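Local coordinates for putative sugar binding protein (Geobacillus stearothermophilus, PDB 6GT9) that binds galactose between its two lobes and probably serves as the extracellular sugar receptor of a three-component sensing system for galactan use, at residues Ala154-Ile159 against Val214-Gly219; Glu29-Val34 against Lys87-Ile92; Val131-Tyr136 against Thr295-Ile300; Glu75-Leu80 against Ala99-Val104. One frame throughout, in Å; residues are numbered along the deposited sequence.

The two lobes of a periplasmic-binding-protein fold supply contacts 1 and 2. Each pairs two neighbouring parallel strands, one pair per lobe, with centres about 42 Å apart. Both pairs begin with a side-chain acceptor for a backbone N, an amide in contact 1 and a carboxylate in contact 2. Contact 4 belongs to the same lobe as contact 2. It packs the helix before strand 90-93 against the helix after it, without hydrogen bonds, and Leu80 rests on Ile91 of contact 2. All four are mainly buried; contact 3 is the smallest and is bridged by two waters. It joins two chain segments that cross between the lobes, and its segments reach both sheets.

Contact 1: Ala154-Ile159 against Val214-Gly219; sequences ATVAII and VNAFYG
Both the N and the O of Ala157 bond to segment 214-219, through Ala216 and Tyr218, as expected for adjacent parallel strands in a Rossmann-like lobe of a periplasmic binding protein. Ala157 N donates to Ala216 O at 2.8 Å, and Ala157 O accepts from Tyr218 N at 2.9 Å. Ile159 N then bonds to Tyr218 O, which continues the ladder. At the start of the pair a side chain stands in for the backbone. Asn215 has chi1 57°, which sets CG between its own N and carbonyl carbon and brings OD1 to 2.8 Å from Thr155 N. Thr155 O accepts from Asn215 N and, weakly, from Ala216 N.

The side chains sort onto two faces. On one, Ala157 CB touches Val214 CG1 and, obliquely, the Phe217 ring. Helix 197-210 packs over this face. On the other, Val156 CG2 meets Ala216 CB, and Ile158 runs beside Tyr218, pointing the same way. Strand 185-192 flanks the far edge of 154-159. Tyr218 is fixed further out: its OH bonds to Arg171 O, and its ring stacks with Phe175. Arg171 is a galactose-binding residue. Ile158 CG1 lies 4.0 Å from Tyr218 CD2, at the ring edge.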
loop_
_atom_site.group_PDB
_atom_site.type_symbol
_atom_site.label_atom_id
_atom_site.label_comp_id
_atom_site.label_asym_id
_atom_site.label_seq_id
_atom_site.Cartn_x
_atom_site.Cartn_y
_atom_site.Cartn_z
ATOM N N ALA A 154 -15.786 19.015 7.256
ATOM C CA ALA A 154 -14.830 18.957 6.159
ATOM C C ALA A 154 -15.540 18.603 4.865
ATOM O O ALA A 154 -16.474 17.796 4.860
ATOM C CB ALA A 154 -13.720 17.928 6.434
ATOM N N THR A 155 -15.080 19.211 3.770
ATOM C CA THR A 155 -15.498 18.871 2.420
ATOM C C THR A 155 -14.339 18.097 1.791
ATOM O O THR A 155 -13.302 18.685 1.461
ATOM C CB THR A 155 -15.844 20.125 1.614
ATOM O OG1 THR A 155 -16.920 20.825 2.262
ATOM C CG2 THR A 155 -16.268 19.746 0.200
ATOM N N VAL A 156 -14.518 16.786 1.629
ATOM C CA VAL A 156 -13.414 15.853 1.427
ATOM C C VAL A 156 -13.369 15.392 -0.020
ATOM O O VAL A 156 -14.394 15.003 -0.591
ATOM C CB VAL A 156 -13.540 14.637 2.361
ATOM C CG1 VAL A 156 -12.408 13.661 2.109
ATOM C CG2 VAL A 156 -13.561 15.095 3.816
ATOM N N ALA A 157 -12.170 15.388 -0.591
ATOM C CA ALA A 157 -11.871 14.637 -1.799
ATOM C C ALA A 157 -10.866 13.543 -1.476
ATOM O O ALA A 157 -9.998 13.715 -0.614
ATOM C CB ALA A 157 -11.312 15.542 -2.904
ATOM N N ILE A 158 -10.974 12.431 -2.203
ATOM C CA ILE A 158 -10.149 11.246 -1.998
ATOM C C ILE A 158 -9.363 10.996 -3.268
ATOM O O ILE A 158 -9.930 10.994 -4.367
ATOM C CB ILE A 158 -10.986 10.000 -1.655
ATOM C CG1 ILE A 158 -11.713 10.195 -0.332
ATOM C CG2 ILE A 158 -10.087 8.734 -1.630
ATOM C CD1 ILE A 158 -12.577 8.999 0.091
ATOM N N ILE A 159 -8.062 10.815 -3.122
ATOM C CA ILE A 159 -7.229 10.284 -4.191
ATOM C C ILE A 159 -6.765 8.896 -3.761
ATOM O O ILE A 159 -6.211 8.721 -2.669
ATOM C CB ILE A 159 -6.075 11.244 -4.508
ATOM C CG1 ILE A 159 -6.691 12.590 -4.926
ATOM C CG2 ILE A 159 -5.176 10.687 -5.589
ATOM C CD1 ILE A 159 -5.732 13.590 -5.412
ATOM N N VAL A 214 -13.861 21.972 -1.886
ATOM C CA VAL A 214 -13.007 20.997 -1.211
ATOM C C VAL A 214 -11.994 21.713 -0.334
ATOM O O VAL A 214 -11.277 22.614 -0.789
ATOM C CB VAL A 214 -12.302 20.097 -2.240
ATOM C CG1 VAL A 214 -11.172 19.309 -1.580
ATOM C CG2 VAL A 214 -13.297 19.173 -2.892
ATOM N N ASN A 215 -11.939 21.326 0.940
ATOM C CA ASN A 215 -10.926 21.837 1.851
ATOM C C ASN A 215 -10.209 20.710 2.592
ATOM O O ASN A 215 -9.472 20.978 3.552
ATOM C CB ASN A 215 -11.545 22.841 2.845
ATOM C CG ASN A 215 -12.699 22.246 3.657
ATOM O OD1 ASN A 215 -12.939 21.033 3.646
ATOM N ND2 ASN A 215 -13.419 23.110 4.376
ATOM N N ALA A 216 -10.399 19.463 2.166
ATOM C CA ALA A 216 -9.736 18.325 2.783
ATOM C C ALA A 216 -9.467 17.251 1.732
ATOM O O ALA A 216 -10.340 16.934 0.919
ATOM C CB ALA A 216 -10.575 17.749 3.932
ATOM N N PHE A 217 -8.256 16.692 1.761
ATOM C CA PHE A 217 -7.872 15.586 0.889
ATOM C C PHE A 217 -7.451 14.386 1.723
ATOM O O PHE A 217 -6.830 14.542 2.777
ATOM C CB PHE A 217 -6.706 15.950 -0.030
ATOM C CG PHE A 217 -7.085 16.807 -1.203
ATOM C CD1 PHE A 217 -7.104 18.193 -1.090
ATOM C CD2 PHE A 217 -7.390 16.232 -2.430
ATOM C CE1 PHE A 217 -7.422 18.995 -2.186
ATOM C CE2 PHE A 217 -7.729 17.035 -3.536
ATOM C CZ PHE A 217 -7.740 18.416 -3.408
ATOM N N TYR A 218 -7.772 13.194 1.220
ATOM C CA TYR A 218 -7.349 11.917 1.792
ATOM C C TYR A 218 -6.698 11.107 0.678
ATOM O O TYR A 218 -7.366 10.765 -0.300
ATOM C CB TYR A 218 -8.547 11.163 2.367
ATOM C CG TYR A 218 -8.320 9.708 2.741
ATOM C CD1 TYR A 218 -7.175 9.306 3.420
ATOM C CD2 TYR A 218 -9.288 8.753 2.475
ATOM C CE1 TYR A 218 -6.977 7.981 3.796
ATOM C CE2 TYR A 218 -9.107 7.424 2.845
ATOM C CZ TYR A 218 -7.959 7.046 3.518
ATOM O OH TYR A 218 -7.789 5.728 3.890
ATOM N N GLY A 219 -5.407 10.820 0.816
ATOM C CA GLY A 219 -4.687 9.977 -0.139
ATOM C C GLY A 219 -4.463 8.604 0.471
ATOM O O GLY A 219 -4.153 8.492 1.659
#

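Contact 2: Glu29-Val34 against Lys87-Ile92; sequences EAYHFV and KVDGII
Asp89 and His32 exchange two hydrogen bonds. His32 N donates to Asp89 OD2 at 2.6 Å, nearly straight at 171°, and uses the anti lone pair of the carboxylate. In return His32 O accepts Asp89 N at 2.8 Å. The carboxylate stands in a place that a backbone carbonyl would usually take in a parallel pair. Asp89 CG lies beside its own N (chi1 -56°), which turns OD2 back to His32 N. Further on, backbone bonds take over: Val34 N donates to Gly90 O at 3.1 Å, and Val34 O receives Ile92 N at 2.8 Å.

The His32 ring does not bond to Asp89. Its ND1 is held by Asp62, and its NE2 has a weak bond to Thr27 O. The Tyr31 ring turns its edge to the carboxylate, with CD1 3.8 Å from Asp89 CG and the planes almost perpendicular. Phe33 CE1 touches Asp89 CB, also at a ring edge. Val34 CG2 packs on Val88 CG1 on the side of helix 73-85, while Phe33 and Ile92 reach helix 269-284. Lys87, just past helix 73-85, has positive phi and forms its Schellman motif. Central parallel strands with helices on both faces make the three-layer alpha/beta/alpha sandwich of a periplasmic-binding-protein lobe.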
loop_
_atom_site.group_PDB
_atom_site.type_symbol
_atom_site.label_atom_id
_atom_site.label_comp_id
_atom_site.label_asym_id
_atom_site.label_seq_id
_atom_site.Cartn_x
_atom_site.Cartn_y
_atom_site.Cartn_z
ATOM N N GLU A 29 21.943 -24.544 -5.758
ATOM C CA GLU A 29 22.273 -24.707 -4.344
ATOM C C GLU A 29 21.177 -24.140 -3.458
ATOM O O GLU A 29 20.745 -24.780 -2.493
ATOM C CB GLU A 29 23.597 -24.005 -4.027
ATOM C CG GLU A 29 24.829 -24.876 -4.123
ATOM C CD GLU A 29 26.106 -24.096 -4.381
ATOM O OE1 GLU A 29 26.964 -24.613 -5.127
ATOM O OE2 GLU A 29 26.252 -22.975 -3.843
ATOM N N ALA A 30 20.718 -22.937 -3.775
ATOM C CA ALA A 30 19.915 -22.146 -2.856
ATOM C C ALA A 30 18.434 -22.273 -3.172
ATOM O O ALA A 30 18.037 -22.621 -4.286
ATOM C CB ALA A 30 20.338 -20.676 -2.918
ATOM N N TYR A 31 17.614 -21.991 -2.166
ATOM C CA TYR A 31 16.200 -21.754 -2.415
ATOM C C TYR A 31 16.030 -20.481 -3.237
ATOM O O TYR A 31 16.761 -19.509 -3.056
ATOM C CB TYR A 31 15.435 -21.622 -1.095
ATOM C CG TYR A 31 15.359 -22.905 -0.280
ATOM C CD1 TYR A 31 14.597 -23.976 -0.720
ATOM C CD2 TYR A 31 16.023 -23.030 0.936
ATOM C CE1 TYR A 31 14.507 -25.144 0.013
ATOM C CE2 TYR A 31 15.935 -24.206 1.682
ATOM C CZ TYR A 31 15.170 -25.256 1.210
ATOM O OH TYR A 31 15.061 -26.438 1.918
ATOM N N HIS A 32 15.040 -20.476 -4.122
ATOM C CA HIS A 32 14.721 -19.310 -4.944
ATOM C C HIS A 32 13.324 -18.831 -4.566
ATOM O O HIS A 32 12.337 -19.536 -4.808
ATOM C CB HIS A 32 14.800 -19.651 -6.433
ATOM C CG HIS A 32 16.139 -20.169 -6.875
ATOM N ND1 HIS A 32 17.249 -19.361 -7.009
ATOM C CD2 HIS A 32 16.540 -21.413 -7.227
ATOM C CE1 HIS A 32 18.279 -20.087 -7.409
ATOM N NE2 HIS A 32 17.874 -21.334 -7.553
ATOM N N PHE A 33 13.246 -17.643 -3.959
ATOM C CA PHE A 33 11.992 -16.966 -3.651
ATOM C C PHE A 33 11.840 -15.768 -4.578
ATOM O O PHE A 33 12.814 -15.054 -4.838
ATOM C CB PHE A 33 11.939 -16.440 -2.205
ATOM C CG PHE A 33 12.110 -17.497 -1.133
ATOM C CD1 PHE A 33 12.036 -18.854 -1.429
ATOM C CD2 PHE A 33 12.333 -17.107 0.179
ATOM C CE1 PHE A 33 12.198 -19.807 -0.426
ATOM C CE2 PHE A 33 12.490 -18.050 1.181
ATOM C CZ PHE A 33 12.435 -19.406 0.868
ATOM N N VAL A 34 10.624 -15.531 -5.057
ATOM C CA VAL A 34 10.332 -14.380 -5.903
ATOM C C VAL A 34 9.443 -13.423 -5.122
ATOM O O VAL A 34 8.460 -13.845 -4.505
ATOM C CB VAL A 34 9.660 -14.793 -7.222
ATOM C CG1 VAL A 34 9.329 -13.537 -8.057
ATOM C CG2 VAL A 34 10.579 -15.751 -8.019
ATOM N N LYS A 87 9.451 -22.983 -11.650
ATOM C CA LYS A 87 9.521 -23.895 -10.497
ATOM C C LYS A 87 10.358 -23.324 -9.345
ATOM O O LYS A 87 11.209 -24.006 -8.758
ATOM C CB LYS A 87 10.034 -25.264 -10.940
ATOM C CG LYS A 87 9.080 -25.963 -11.898
ATOM C CD LYS A 87 9.589 -27.359 -12.254
ATOM C CE LYS A 87 8.459 -28.238 -12.774
ATOM N NZ LYS A 87 8.800 -29.695 -12.695
ATOM N N VAL A 88 10.078 -22.066 -8.990
ATOM C CA VAL A 88 10.742 -21.423 -7.865
ATOM C C VAL A 88 10.177 -22.025 -6.582
ATOM O O VAL A 88 9.156 -22.727 -6.610
ATOM C CB VAL A 88 10.569 -19.888 -7.888
ATOM C CG1 VAL A 88 11.144 -19.283 -9.176
ATOM C CG2 VAL A 88 9.101 -19.499 -7.704
ATOM N N ASP A 89 10.829 -21.750 -5.451
ATOM C CA ASP A 89 10.479 -22.400 -4.192
ATOM C C ASP A 89 9.388 -21.670 -3.414
ATOM O O ASP A 89 8.779 -22.261 -2.513
ATOM C CB ASP A 89 11.740 -22.554 -3.338
ATOM C CG ASP A 89 12.822 -23.321 -4.070
ATOM O OD1 ASP A 89 12.615 -24.520 -4.296
ATOM O OD2 ASP A 89 13.845 -22.722 -4.472
ATOM N N GLY A 90 9.111 -20.417 -3.750
ATOM C CA GLY A 90 8.038 -19.696 -3.092
ATOM C C GLY A 90 7.822 -18.376 -3.802
ATOM O O GLY A 90 8.752 -17.860 -4.429
ATOM N N ILE A 91 6.608 -17.828 -3.719
ATOM C CA ILE A 91 6.237 -16.597 -4.412
ATOM C C ILE A 91 5.557 -15.684 -3.403
ATOM O O ILE A 91 4.640 -16.110 -2.686
ATOM C CB ILE A 91 5.313 -16.881 -5.612
ATOM C CG1 ILE A 91 6.076 -17.688 -6.679
ATOM C CG2 ILE A 91 4.782 -15.597 -6.199
ATOM C CD1 ILE A 91 5.247 -18.118 -7.871
ATOM N N ILE A 92 6.035 -14.451 -3.316
ATOM C CA ILE A 92 5.507 -13.441 -2.404
ATOM C C ILE A 92 4.943 -12.311 -3.250
ATOM O O ILE A 92 5.654 -11.753 -4.096
ATOM C CB ILE A 92 6.599 -12.925 -1.451
ATOM C CG1 ILE A 92 7.254 -14.099 -0.713
ATOM C CG2 ILE A 92 6.018 -11.879 -0.464
ATOM C CD1 ILE A 92 8.610 -13.776 -0.096
#

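Contact 3: Val131-Tyr136 against Thr295-Ile300; sequences VGTDNY and TETKVI
Thr295 sets OG1 between its own N and carbonyl carbon (chi1 49°), and Thr133 sets OG1 beside its backbone N (chi1 -59°). Thr133 OG1 and Thr295 OG1 stay 4.2 Å apart, and a water joins them. This water donates to Thr133 OG1 at 2.7 Å and to Glu296 O, and also hydrogen-bonds Thr295 OG1 at 2.6 Å. A second water accepts from Asp134 N at 2.7 Å and donates to Thr295 O. The one direct bond is bent: Thr295 N reaches Gly132 O at 3.2 Å from above the carbonyl plane. Asn294 ND2 also binds Gly132 O.

Both segments are hinge crossings between the two lobes of the periplasmic-binding-protein fold. One runs from strand 129-132 to helix 135-149, with Asp134 as N-cap. The other runs from strand 292-294 to strand 298-301. Proteins of this fold commonly open and close about such crossings.

Two carbon contacts accompany the polar ones. Thr133 CG2 packs on Thr297 CB at 3.7 Å, crossing at about a right angle, and Val131 CG1 touches Thr295 CG2. Thr297 OG1 is held by Val266 O. Thr133 OG1 also hydrogen-bonds to OE1 of Gln267, a galactose-binding residue.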
loop_
_atom_site.group_PDB
_atom_site.type_symbol
_atom_site.label_atom_id
_atom_site.label_comp_id
_atom_site.label_asym_id
_atom_site.label_seq_id
_atom_site.Cartn_x
_atom_site.Cartn_y
_atom_site.Cartn_z
ATOM N N VAL A 131 1.397 -11.076 5.300
ATOM C CA VAL A 131 2.128 -10.102 6.121
ATOM C C VAL A 131 1.869 -8.720 5.540
ATOM O O VAL A 131 2.297 -8.419 4.421
ATOM C CB VAL A 131 3.635 -10.376 6.184
ATOM C CG1 VAL A 131 4.278 -9.476 7.234
ATOM C CG2 VAL A 131 3.905 -11.839 6.498
ATOM N N GLY A 132 1.202 -7.867 6.297
ATOM C CA GLY A 132 0.924 -6.539 5.789
ATOM C C GLY A 132 -0.001 -5.815 6.733
ATOM O O GLY A 132 -0.482 -6.368 7.728
ATOM N N THR A 133 -0.233 -4.560 6.404
ATOM C CA THR A 133 -1.156 -3.745 7.175
ATOM C C THR A 133 -2.549 -4.360 7.146
ATOM O O THR A 133 -2.949 -5.008 6.176
ATOM C CB THR A 133 -1.178 -2.321 6.613
ATOM O OG1 THR A 133 0.142 -1.766 6.662
ATOM C CG2 THR A 133 -2.129 -1.421 7.401
ATOM N N ASP A 134 -3.279 -4.193 8.255
ATOM C CA ASP A 134 -4.731 -4.314 8.240
ATOM C C ASP A 134 -5.295 -3.112 7.487
ATOM O O ASP A 134 -5.506 -2.041 8.072
ATOM C CB ASP A 134 -5.284 -4.387 9.667
ATOM C CG ASP A 134 -6.793 -4.568 9.706
ATOM O OD1 ASP A 134 -7.477 -4.210 8.732
ATOM O OD2 ASP A 134 -7.306 -5.085 10.715
ATOM N N ASN A 135 -5.569 -3.281 6.193
ATOM C CA ASN A 135 -5.830 -2.123 5.334
ATOM C C ASN A 135 -7.172 -1.458 5.640
ATOM O O ASN A 135 -7.279 -0.225 5.583
ATOM C CB ASN A 135 -5.739 -2.542 3.870
ATOM C CG ASN A 135 -4.317 -2.742 3.441
ATOM O OD1 ASN A 135 -3.499 -1.818 3.556
ATOM N ND2 ASN A 135 -3.987 -3.951 2.969
ATOM N N TYR A 136 -8.208 -2.252 5.942
ATOM C CA TYR A 136 -9.480 -1.667 6.357
ATOM C C TYR A 136 -9.279 -0.768 7.565
ATOM O O TYR A 136 -9.771 0.366 7.611
ATOM C CB TYR A 136 -10.509 -2.752 6.698
ATOM C CG TYR A 136 -11.800 -2.131 7.238
ATOM C CD1 TYR A 136 -12.808 -1.725 6.373
ATOM C CD2 TYR A 136 -11.989 -1.914 8.601
ATOM C CE1 TYR A 136 -13.982 -1.136 6.847
ATOM C CE2 TYR A 136 -13.162 -1.317 9.085
ATOM C CZ TYR A 136 -14.154 -0.940 8.198
ATOM O OH TYR A 136 -15.322 -0.347 8.643
ATOM N N THR A 295 1.405 -5.947 10.324
ATOM C CA THR A 295 2.423 -5.020 10.777
ATOM C C THR A 295 1.767 -3.723 11.260
ATOM O O THR A 295 0.620 -3.405 10.919
ATOM C CB THR A 295 3.446 -4.767 9.668
ATOM O OG1 THR A 295 2.780 -4.445 8.441
ATOM C CG2 THR A 295 4.301 -6.040 9.443
ATOM N N GLU A 296 2.509 -2.990 12.091
ATOM C CA GLU A 296 1.983 -1.808 12.781
ATOM C C GLU A 296 1.408 -0.779 11.809
ATOM O O GLU A 296 1.972 -0.531 10.743
ATOM C CB GLU A 296 3.111 -1.169 13.598
ATOM C CG GLU A 296 2.833 0.215 14.155
ATOM C CD GLU A 296 2.066 0.166 15.467
ATOM O OE1 GLU A 296 1.232 -0.753 15.632
ATOM O OE2 GLU A 296 2.303 1.032 16.342
ATOM N N THR A 297 0.269 -0.179 12.182
ATOM C CA THR A 297 -0.249 0.996 11.488
ATOM C C THR A 297 -0.816 1.954 12.530
ATOM O O THR A 297 -1.328 1.533 13.576
ATOM C CB THR A 297 -1.321 0.647 10.416
ATOM O OG1 THR A 297 -1.638 1.812 9.621
ATOM C CG2 THR A 297 -2.600 0.122 11.046
ATOM N N LYS A 298 -0.679 3.248 12.254
ATOM C CA LYS A 298 -1.102 4.307 13.173
ATOM C C LYS A 298 -0.994 5.631 12.440
ATOM O O LYS A 298 -0.161 5.782 11.543
ATOM C CB LYS A 298 -0.231 4.353 14.430
ATOM C CG LYS A 298 1.240 4.604 14.134
ATOM C CD LYS A 298 1.999 5.074 15.365
ATOM C CE LYS A 298 3.395 4.468 15.417
ATOM N NZ LYS A 298 4.271 5.097 16.451
ATOM N N VAL A 299 -1.816 6.589 12.837
ATOM C CA VAL A 299 -1.730 7.930 12.276
ATOM C C VAL A 299 -0.693 8.713 13.068
ATOM O O VAL A 299 -0.679 8.674 14.302
ATOM C CB VAL A 299 -3.099 8.625 12.296
ATOM C CG1 VAL A 299 -2.990 10.046 11.716
ATOM C CG2 VAL A 299 -4.097 7.810 11.494
ATOM N N ILE A 300 0.206 9.385 12.360
ATOM C CA ILE A 300 1.157 10.280 12.991
ATOM C C ILE A 300 0.926 11.681 12.441
ATOM O O ILE A 300 0.408 11.873 11.336
ATOM C CB ILE A 300 2.619 9.851 12.776
ATOM C CG1 ILE A 300 2.945 9.824 11.279
ATOM C CG2 ILE A 300 2.873 8.494 13.442
ATOM C CD1 ILE A 300 4.261 10.472 10.915
HETATM O O HOH W 1 2.265 -1.850 8.306
HETATM O O HOH W 2 -2.361 -3.269 10.629
#

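Contact 4: Glu75-Leu80 against Ala99-Val104; sequences EHLRIL and AEFVPV
The Phe101 ring fills a hollow between His76, Leu77 and Leu80. Segments 75-80 and 99-104 run nearly parallel (7°), their axes 10.9 Å apart. They belong to consecutive helices on one face of a parallel sheet, linked through strand 90-93 in the alpha/beta fold of a periplasmic-binding-protein lobe. The wide spacing is bridged by large side chains.

The Phe101 ring is held from several directions. Leu77 CD2 sits over the centre of one face, 3.4 Å from the ring centroid. It lies almost on the ring normal, a CH-pi contact. The ring edge points at the face of His76 in a T-shaped pair, with planes at 89°. Here Phe101 CZ comes to 3.6 Å from His76 CG. Leu80 CD1 comes in obliquely against Phe101 CE2, also at 3.6 Å. The His76 ring is placed by CG lying opposite its backbone N (chi1 -159°), and its NE2 bonds to Thr93 OG1. Val36 of strand 32-36 lies under His76 and Leu80. Glu38, which binds the galactose, lies close to His76.

Leu77 is a bump in its own right. Its two methyls fork: CD2 takes the ring and also touches Val104 CG2, while CD1 turns to Glu100. The Glu100 carboxylate bends away to Thr97 OG1. The aliphatic start of that side chain meets the leucine, with Leu77 CD1 3.6 Å from Glu100 CB.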
loop_
_atom_site.group_PDB
_atom_site.type_symbol
_atom_site.label_atom_id
_atom_site.label_comp_id
_atom_site.label_asym_id
_atom_site.label_seq_id
_atom_site.Cartn_x
_atom_site.Cartn_y
_atom_site.Cartn_z
ATOM N N GLU A 75 -0.243 -7.739 -16.437
ATOM C CA GLU A 75 1.204 -7.943 -16.403
ATOM C C GLU A 75 1.637 -8.581 -15.082
ATOM O O GLU A 75 2.496 -9.474 -15.055
ATOM C CB GLU A 75 1.913 -6.608 -16.634
ATOM C CG GLU A 75 3.425 -6.648 -16.548
ATOM C CD GLU A 75 4.086 -7.460 -17.654
ATOM O OE1 GLU A 75 3.394 -7.921 -18.601
ATOM O OE2 GLU A 75 5.324 -7.623 -17.566
ATOM N N HIS A 76 1.042 -8.125 -13.982
ATOM C CA HIS A 76 1.284 -8.704 -12.666
ATOM C C HIS A 76 0.975 -10.196 -12.657
ATOM O O HIS A 76 1.767 -11.004 -12.165
ATOM C CB HIS A 76 0.422 -7.954 -11.643
ATOM C CG HIS A 76 0.891 -8.063 -10.222
ATOM N ND1 HIS A 76 0.772 -7.020 -9.327
ATOM C CD2 HIS A 76 1.443 -9.089 -9.532
ATOM C CE1 HIS A 76 1.249 -7.392 -8.153
ATOM N NE2 HIS A 76 1.658 -8.645 -8.246
ATOM N N LEU A 77 -0.158 -10.572 -13.204
ATOM C CA LEU A 77 -0.518 -11.948 -13.251
ATOM C C LEU A 77 0.375 -12.756 -14.184
ATOM O O LEU A 77 0.580 -13.895 -13.963
ATOM C CB LEU A 77 -1.950 -12.143 -13.643
ATOM C CG LEU A 77 -2.973 -11.566 -12.707
ATOM C CD1 LEU A 77 -4.335 -11.724 -13.315
ATOM C CD2 LEU A 77 -2.903 -12.201 -11.334
ATOM N N ARG A 78 0.901 -12.157 -15.220
ATOM C CA ARG A 78 1.781 -12.887 -16.133
ATOM C C ARG A 78 3.108 -13.210 -15.462
ATOM O O ARG A 78 3.674 -14.294 -15.668
ATOM C CB ARG A 78 2.003 -12.068 -17.414
ATOM C CG ARG A 78 2.878 -12.738 -18.451
ATOM C CD ARG A 78 3.259 -11.738 -19.572
ATOM N NE ARG A 78 4.206 -10.740 -19.076
ATOM C CZ ARG A 78 5.497 -10.992 -18.859
ATOM N NH1 ARG A 78 5.998 -12.201 -19.109
ATOM N NH2 ARG A 78 6.292 -10.033 -18.395
ATOM N N ILE A 79 3.609 -12.283 -14.642
ATOM C CA ILE A 79 4.865 -12.489 -13.927
ATOM C C ILE A 79 4.712 -13.578 -12.876
ATOM O O ILE A 79 5.617 -14.402 -12.679
ATOM C CB ILE A 79 5.333 -11.159 -13.316
ATOM C CG1 ILE A 79 5.737 -10.193 -14.440
ATOM C CG2 ILE A 79 6.455 -11.388 -12.317
ATOM C CD1 ILE A 79 5.984 -8.791 -13.968
ATOM N N LEU A 80 3.560 -13.619 -12.201
ATOM C CA LEU A 80 3.305 -14.691 -11.238
ATOM C C LEU A 80 3.348 -16.054 -11.912
ATOM O O LEU A 80 3.986 -16.986 -11.414
ATOM C CB LEU A 80 1.955 -14.493 -10.554
ATOM C CG LEU A 80 1.918 -13.295 -9.609
ATOM C CD1 LEU A 80 0.531 -13.104 -9.024
ATOM C CD2 LEU A 80 2.948 -13.499 -8.520
ATOM N N ALA A 99 -10.813 -10.893 -7.796
ATOM C CA ALA A 99 -11.374 -11.572 -8.960
ATOM C C ALA A 99 -10.296 -12.243 -9.803
ATOM O O ALA A 99 -10.501 -13.344 -10.326
ATOM C CB ALA A 99 -12.168 -10.571 -9.808
ATOM N N GLU A 100 -9.184 -11.585 -9.975
ATOM C CA GLU A 100 -8.153 -12.152 -10.767
ATOM C C GLU A 100 -7.065 -12.915 -10.033
ATOM O O GLU A 100 -6.558 -13.876 -10.572
ATOM C CB GLU A 100 -7.489 -11.075 -11.614
ATOM C CG GLU A 100 -8.400 -10.503 -12.679
ATOM C CD GLU A 100 -8.888 -9.122 -12.354
ATOM O OE1 GLU A 100 -9.022 -8.773 -11.193
ATOM O OE2 GLU A 100 -9.114 -8.382 -13.293
ATOM N N PHE A 101 -6.743 -12.500 -8.805
ATOM C CA PHE A 101 -5.602 -13.070 -8.095
ATOM C C PHE A 101 -5.926 -14.321 -7.293
ATOM O O PHE A 101 -5.030 -15.152 -7.100
ATOM C CB PHE A 101 -4.963 -12.023 -7.177
ATOM C CG PHE A 101 -4.020 -11.102 -7.894
ATOM C CD1 PHE A 101 -4.508 -10.135 -8.754
ATOM C CD2 PHE A 101 -2.644 -11.223 -7.729
ATOM C CE1 PHE A 101 -3.634 -9.289 -9.444
ATOM C CE2 PHE A 101 -1.768 -10.386 -8.412
ATOM C CZ PHE A 101 -2.268 -9.421 -9.277
ATOM N N VAL A 102 -7.162 -14.500 -6.817
ATOM C CA VAL A 102 -7.492 -15.714 -6.061
ATOM C C VAL A 102 -7.320 -16.978 -6.911
ATOM O O VAL A 102 -6.587 -17.882 -6.492
ATOM C CB VAL A 102 -8.884 -15.604 -5.434
ATOM C CG1 VAL A 102 -9.330 -16.972 -4.929
ATOM C CG2 VAL A 102 -8.899 -14.588 -4.296
ATOM N N PRO A 103 -7.952 -17.100 -8.083
ATOM C CA PRO A 103 -7.714 -18.310 -8.889
ATOM C C PRO A 103 -6.255 -18.536 -9.257
ATOM O O PRO A 103 -5.828 -19.694 -9.329
ATOM C CB PRO A 103 -8.587 -18.084 -10.134
ATOM C CG PRO A 103 -8.901 -16.627 -10.139
ATOM C CD PRO A 103 -8.969 -16.234 -8.705
ATOM N N VAL A 104 -5.471 -17.479 -9.485
ATOM C CA VAL A 104 -4.071 -17.674 -9.859
ATOM C C VAL A 104 -3.241 -18.090 -8.649
ATOM O O VAL A 104 -2.370 -18.961 -8.752
ATOM C CB VAL A 104 -3.505 -16.407 -10.522
ATOM C CG1 VAL A 104 -2.020 -16.578 -10.824
ATOM C CG2 VAL A 104 -4.266 -16.093 -11.795
#